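Local coordinates for cobalamin biosynthesis protein CobN (Mycobacterium tuberculosis, PDB 7C6O) that is the large, catalytic subunit of cobaltochelatase, which probably inserts cobalt into the corrin ring during cobalamin biosynthesis, at residues Gly91-Trp96 with Asp120-Asp125; Pro109-Ser114 with Ser127-Gly132. All blocks are in the same frame, centred on the assembly; numbering follows the deposited sequence.

Contact 1. Residues Gly91-Trp96 with Asp120-Asp125; sequences GGYRAW and DAELTD. With NA (sodium ion), chain F.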
loop_
_atom_site.group_PDB
_atom_site.type_symbol
_atom_site.label_atom_id
_atom_site.label_comp_id
_atom_site.label_asym_id
_atom_site.label_seq_id
_atom_site.Cartn_x
_atom_site.Cartn_y
_atom_site.Cartn_z
ATOM N N GLY A 91 -6.001 -23.581 -36.758
ATOM C CA GLY A 91 -6.763 -23.003 -37.844
ATOM C C GLY A 91 -6.765 -23.794 -39.133
ATOM O O GLY A 91 -7.320 -23.316 -40.130
ATOM N N GLY A 92 -6.158 -24.975 -39.154
ATOM C CA GLY A 92 -6.196 -25.807 -40.336
ATOM C C GLY A 92 -5.321 -25.297 -41.473
ATOM O O GLY A 92 -4.466 -24.426 -41.320
ATOM N N TYR A 93 -5.582 -25.870 -42.650
ATOM C CA TYR A 93 -4.745 -25.630 -43.824
ATOM C C TYR A 93 -4.751 -24.162 -44.237
ATOM O O TYR A 93 -3.704 -23.605 -44.584
ATOM C CB TYR A 93 -5.218 -26.525 -44.971
ATOM C CG TYR A 93 -4.705 -26.161 -46.348
ATOM C CD1 TYR A 93 -3.369 -26.340 -46.687
ATOM C CD2 TYR A 93 -5.569 -25.674 -47.322
ATOM C CE1 TYR A 93 -2.904 -26.023 -47.953
ATOM C CE2 TYR A 93 -5.116 -25.355 -48.588
ATOM C CZ TYR A 93 -3.783 -25.532 -48.900
ATOM O OH TYR A 93 -3.332 -25.213 -50.163
ATOM N N ARG A 94 -5.919 -23.516 -44.200
ATOM C CA ARG A 94 -6.026 -22.134 -44.651
ATOM C C ARG A 94 -5.295 -21.147 -43.748
ATOM O O ARG A 94 -5.067 -20.008 -44.171
ATOM C CB ARG A 94 -7.500 -21.733 -44.767
ATOM N N ALA A 95 -4.925 -21.541 -42.526
ATOM C CA ALA A 95 -4.251 -20.623 -41.614
ATOM C C ALA A 95 -2.784 -20.404 -41.965
ATOM O O ALA A 95 -2.183 -19.441 -41.479
ATOM C CB ALA A 95 -4.359 -21.127 -40.174
ATOM N N TRP A 96 -2.193 -21.276 -42.773
ATOM C CA TRP A 96 -0.836 -21.068 -43.263
ATOM C C TRP A 96 -0.708 -21.720 -44.636
ATOM O O TRP A 96 0.197 -22.516 -44.892
ATOM C CB TRP A 96 0.203 -21.616 -42.285
ATOM C CG TRP A 96 1.576 -21.043 -42.504
ATOM C CD1 TRP A 96 1.880 -19.746 -42.811
ATOM C CD2 TRP A 96 2.825 -21.746 -42.453
ATOM N NE1 TRP A 96 3.240 -19.598 -42.942
ATOM C CE2 TRP A 96 3.842 -20.811 -42.729
ATOM C CE3 TRP A 96 3.180 -23.074 -42.196
ATOM C CZ2 TRP A 96 5.191 -21.161 -42.756
ATOM C CZ3 TRP A 96 4.522 -23.420 -42.223
ATOM C CH2 TRP A 96 5.510 -22.466 -42.501
ATOM N N ASP A 120 -7.033 -32.856 -37.606
ATOM C CA ASP A 120 -7.675 -32.219 -38.750
ATOM C C ASP A 120 -7.598 -33.170 -39.939
ATOM O O ASP A 120 -6.503 -33.478 -40.422
ATOM C CB ASP A 120 -6.993 -30.885 -39.056
ATOM C CG ASP A 120 -7.721 -30.074 -40.117
ATOM O OD1 ASP A 120 -8.038 -30.617 -41.192
ATOM O OD2 ASP A 120 -7.967 -28.877 -39.872
ATOM N N ALA A 121 -8.760 -33.636 -40.405
ATOM C CA ALA A 121 -8.776 -34.625 -41.479
ATOM C C ALA A 121 -8.161 -34.083 -42.765
ATOM O O ALA A 121 -7.542 -34.841 -43.522
ATOM C CB ALA A 121 -10.205 -35.108 -41.734
ATOM N N GLU A 122 -8.317 -32.783 -43.033
ATOM C CA GLU A 122 -7.724 -32.216 -44.243
ATOM C C GLU A 122 -6.203 -32.176 -44.148
ATOM O O GLU A 122 -5.509 -32.472 -45.127
ATOM C CB GLU A 122 -8.271 -30.815 -44.507
ATOM C CG GLU A 122 -7.711 -30.199 -45.782
ATOM C CD GLU A 122 -8.187 -28.780 -46.018
ATOM O OE1 GLU A 122 -7.912 -28.240 -47.109
ATOM O OE2 GLU A 122 -8.831 -28.205 -45.117
ATOM N N LEU A 123 -5.667 -31.799 -42.984
ATOM C CA LEU A 123 -4.218 -31.826 -42.807
ATOM C C LEU A 123 -3.678 -33.246 -42.924
ATOM O O LEU A 123 -2.622 -33.472 -43.531
ATOM C CB LEU A 123 -3.836 -31.214 -41.460
ATOM C CG LEU A 123 -4.074 -29.710 -41.300
ATOM C CD1 LEU A 123 -3.584 -29.225 -39.946
ATOM C CD2 LEU A 123 -3.400 -28.934 -42.425
ATOM N N THR A 124 -4.390 -34.220 -42.351
ATOM C CA THR A 124 -3.981 -35.613 -42.497
ATOM C C THR A 124 -3.909 -36.008 -43.967
ATOM O O THR A 124 -2.923 -36.605 -44.413
ATOM C CB THR A 124 -4.946 -36.529 -41.742
ATOM O OG1 THR A 124 -4.865 -36.255 -40.338
ATOM C CG2 THR A 124 -4.599 -37.993 -41.996
ATOM N N ASP A 125 -4.942 -35.659 -44.741
ATOM C CA ASP A 125 -4.991 -36.065 -46.143
ATOM C C ASP A 125 -3.991 -35.299 -47.002
ATOM O O ASP A 125 -3.441 -35.866 -47.952
ATOM C CB ASP A 125 -6.405 -35.887 -46.691
ATOM C CG ASP A 125 -7.396 -36.856 -46.071
ATOM O OD1 ASP A 125 -6.968 -37.940 -45.624
ATOM O OD2 ASP A 125 -8.601 -36.537 -46.036
HETATM NA NA NA F . -1.753 -37.499 -48.451
HETATM O O HOH W 1 -7.544 -27.874 -42.699
HETATM O O HOH W 2 -2.013 -38.566 -46.149
HETATM O O HOH W 3 -1.326 -36.271 -50.544
HETATM O O HOH W 4 -3.508 -38.911 -49.436
HETATM O O HOH W 5 -0.164 -39.324 -48.812
#
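Tyr93 and Leu123 make the tight part of this contact: Leu123 CD2 lies 3.9 Å from Tyr93 CB and 3.8 Å from Tyr93 N, packed against the turn where the 91-96 loop passes helix 121-126. Next to it, Gly92 CA lies 3.6 Å from Asp120 OD2. A single water ties the polar atoms together, accepting from Tyr93 N (2.8 Å) and donating to Asp120 OD2 and to Glu122 OE2 (2.8 Å). Asp120 is the N-cap of helix 121-126: its other oxygen, OD1, takes Leu123 N at 3.2 Å from above the carboxylate plane and Glu122 N through a weak bond. On the looser, partly exposed side Tyr93 and Glu122 meet only obliquely. With CG anti to the backbone N (chi1 -178°) and an extended chain beyond, Glu122 brings OE1 to 3.5 Å from Tyr93 CD2, the ring and carboxylate planes 52° apart. Arg126, outside the two segments, pairs with both, by a salt bridge to Glu122 and a cation-pi contact with the Tyr93 ring. The 91-96 loop runs from strand 84-89 into helix 97-105, where Asp101 bonds Tyr93 OH, while Leu123 (on Leu112 and Ser114) and Asp120 (on Ser114) touch strand 110-114.

Contact 2. Residues Pro109-Ser114 with Ser127-Gly132; sequences PAVLVS and STVAAG. With NA (sodium ion), chain F.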
loop_
_atom_site.group_PDB
_atom_site.type_symbol
_atom_site.label_atom_id
_atom_site.label_comp_id
_atom_site.label_asym_id
_atom_site.label_seq_id
_atom_site.Cartn_x
_atom_site.Cartn_y
_atom_site.Cartn_z
ATOM N N PRO A 109 9.082 -35.126 -47.692
ATOM C CA PRO A 109 7.923 -35.703 -46.998
ATOM C C PRO A 109 7.440 -34.792 -45.880
ATOM O O PRO A 109 8.215 -34.364 -45.021
ATOM C CB PRO A 109 8.462 -37.032 -46.457
ATOM C CG PRO A 109 9.569 -37.390 -47.402
ATOM C CD PRO A 109 10.201 -36.081 -47.792
ATOM N N ALA A 110 6.147 -34.481 -45.904
ATOM C CA ALA A 110 5.565 -33.471 -45.031
ATOM C C ALA A 110 4.484 -34.091 -44.157
ATOM O O ALA A 110 3.574 -34.758 -44.661
ATOM C CB ALA A 110 4.984 -32.312 -45.848
ATOM N N VAL A 111 4.587 -33.857 -42.853
ATOM C CA VAL A 111 3.610 -34.313 -41.871
ATOM C C VAL A 111 2.867 -33.084 -41.365
ATOM O O VAL A 111 3.474 -32.194 -40.756
ATOM C CB VAL A 111 4.285 -35.067 -40.713
ATOM C CG1 VAL A 111 3.249 -35.770 -39.851
ATOM C CG2 VAL A 111 5.313 -36.058 -41.251
ATOM N N LEU A 112 1.561 -33.026 -41.618
ATOM C CA LEU A 112 0.737 -31.877 -41.256
ATOM C C LEU A 112 -0.224 -32.282 -40.149
ATOM O O LEU A 112 -1.039 -33.191 -40.336
ATOM C CB LEU A 112 -0.044 -31.358 -42.464
ATOM C CG LEU A 112 0.724 -31.146 -43.768
ATOM C CD1 LEU A 112 -0.238 -30.728 -44.877
ATOM C CD2 LEU A 112 1.829 -30.119 -43.597
ATOM N N VAL A 113 -0.135 -31.607 -39.001
ATOM C CA VAL A 113 -0.998 -31.907 -37.867
ATOM C C VAL A 113 -1.562 -30.608 -37.307
ATOM O O VAL A 113 -1.029 -29.516 -37.524
ATOM C CB VAL A 113 -0.263 -32.699 -36.762
ATOM C CG1 VAL A 113 0.279 -34.017 -37.315
ATOM C CG2 VAL A 113 0.851 -31.861 -36.164
ATOM N N SER A 114 -2.656 -30.743 -36.568
ATOM C CA SER A 114 -3.370 -29.610 -36.004
ATOM C C SER A 114 -2.934 -29.357 -34.566
ATOM O O SER A 114 -2.548 -30.279 -33.843
ATOM C CB SER A 114 -4.881 -29.857 -36.056
ATOM O OG SER A 114 -5.595 -28.836 -35.389
ATOM N N SER A 127 -1.065 -34.228 -46.049
ATOM C CA SER A 127 0.285 -34.693 -45.761
ATOM C C SER A 127 0.776 -35.613 -46.873
ATOM O O SER A 127 0.008 -36.389 -47.446
ATOM C CB SER A 127 0.318 -35.434 -44.422
ATOM O OG SER A 127 -0.199 -34.637 -43.372
ATOM N N THR A 128 2.068 -35.521 -47.186
ATOM C CA THR A 128 2.664 -36.374 -48.204
ATOM C C THR A 128 3.263 -37.651 -47.616
ATOM O O THR A 128 4.090 -38.299 -48.268
ATOM C CB THR A 128 3.711 -35.594 -49.006
ATOM O OG1 THR A 128 4.638 -34.962 -48.119
ATOM C CG2 THR A 128 3.032 -34.523 -49.854
ATOM N N VAL A 129 2.870 -38.013 -46.395
ATOM C CA VAL A 129 3.144 -39.328 -45.822
ATOM C C VAL A 129 1.820 -40.079 -45.754
ATOM O O VAL A 129 0.770 -39.528 -46.104
ATOM C CB VAL A 129 3.795 -39.218 -44.431
ATOM C CG1 VAL A 129 5.159 -38.553 -44.529
ATOM C CG2 VAL A 129 2.883 -38.441 -43.480
ATOM N N ALA A 130 1.853 -41.333 -45.310
ATOM C CA ALA A 130 0.614 -42.071 -45.099
ATOM C C ALA A 130 -0.222 -41.403 -44.012
ATOM O O ALA A 130 0.304 -40.753 -43.105
ATOM C CB ALA A 130 0.910 -43.521 -44.713
ATOM N N ALA A 131 -1.543 -41.569 -44.112
ATOM C CA ALA A 131 -2.439 -40.931 -43.149
ATOM C C ALA A 131 -2.129 -41.377 -41.725
ATOM O O ALA A 131 -2.116 -40.555 -40.801
ATOM C CB ALA A 131 -3.895 -41.235 -43.502
ATOM N N GLY A 132 -1.857 -42.671 -41.531
ATOM C CA GLY A 132 -1.545 -43.161 -40.198
ATOM C C GLY A 132 -0.279 -42.561 -39.619
ATOM O O GLY A 132 -0.149 -42.434 -38.398
HETATM NA NA NA F . -1.753 -37.499 -48.451
HETATM O O HOH W 2 -2.013 -38.566 -46.149
HETATM O O HOH W 5 -0.164 -39.324 -48.812
HETATM O O HOH W 3 -1.326 -36.271 -50.544
HETATM O O HOH W 4 -3.508 -38.911 -49.436
#
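Two hydroxyls stand in for strand neighbours along 110-114. Thr128 OG1 accepts from Ala110 N at 2.7 Å with an N-H...O angle of 149°, and Ser127 OG accepts from Leu112 N at 3.0 Å and 153°. Between them Thr128 N returns a weak bond to Ala110 O (3.0 Å). In Thr128, OG1 sits between the backbone N and the carbonyl carbon (chi1 52°), which turns it to the strand. Ser127 OG also bonds Leu123 O, so this hydroxyl joins the strand to the preceding helix 121-126. Strand 110-114 is the outermost of a four-stranded parallel sheet whose order, 62-65, 42-46, 84-89, 110-114, with helices between the strands, is that of an alpha/beta domain built from beta-alpha-beta crossovers; its other edge bonds strand 84-89 through Pro109, Val111 and Val113, and the 127-129 turn covers the open edge. Ser127 O faces the other way and binds the sodium ion at 2.3 Å. Two of the ion's waters donate to Val129 O, which probably steadies the backbone ahead of helix 131-143. Packing continues outward from the bonds. Leu112 lays CB and CG beside Ser127 OG, while its CD1 approaches Ser127 N. Val129 spreads its two methyls over the strand's start: CG1 is 4.1 Å from Pro109 CB, and CG2 is 4.1 Å from Val111 CG2. Val160 of helix 146-161 touches both Pro109 and Val129.

How the contacts relate
Both contacts are partly buried, contact 2 the more so, with four buried of seven touching residues against two of five in contact 1. They lie around helix 121-126, which follows strand 110-114 and precedes helix 131-143; their centres are 10 Å apart. They meet directly, with Leu123 against Leu112 and Val113, and Thr124 against Ala131. Contact 1 joins the loop after strand 84-89 to the helix start through carboxylates, a shared water and one apolar touch, Leu123 on Tyr93, whereas in contact 2 the 127-132 segment bonds directly to the edge strand's backbone and more surface is buried, 299 against 192 Å². The sodium ion bridges them, held by Asp125 O, Ser127 O and four waters.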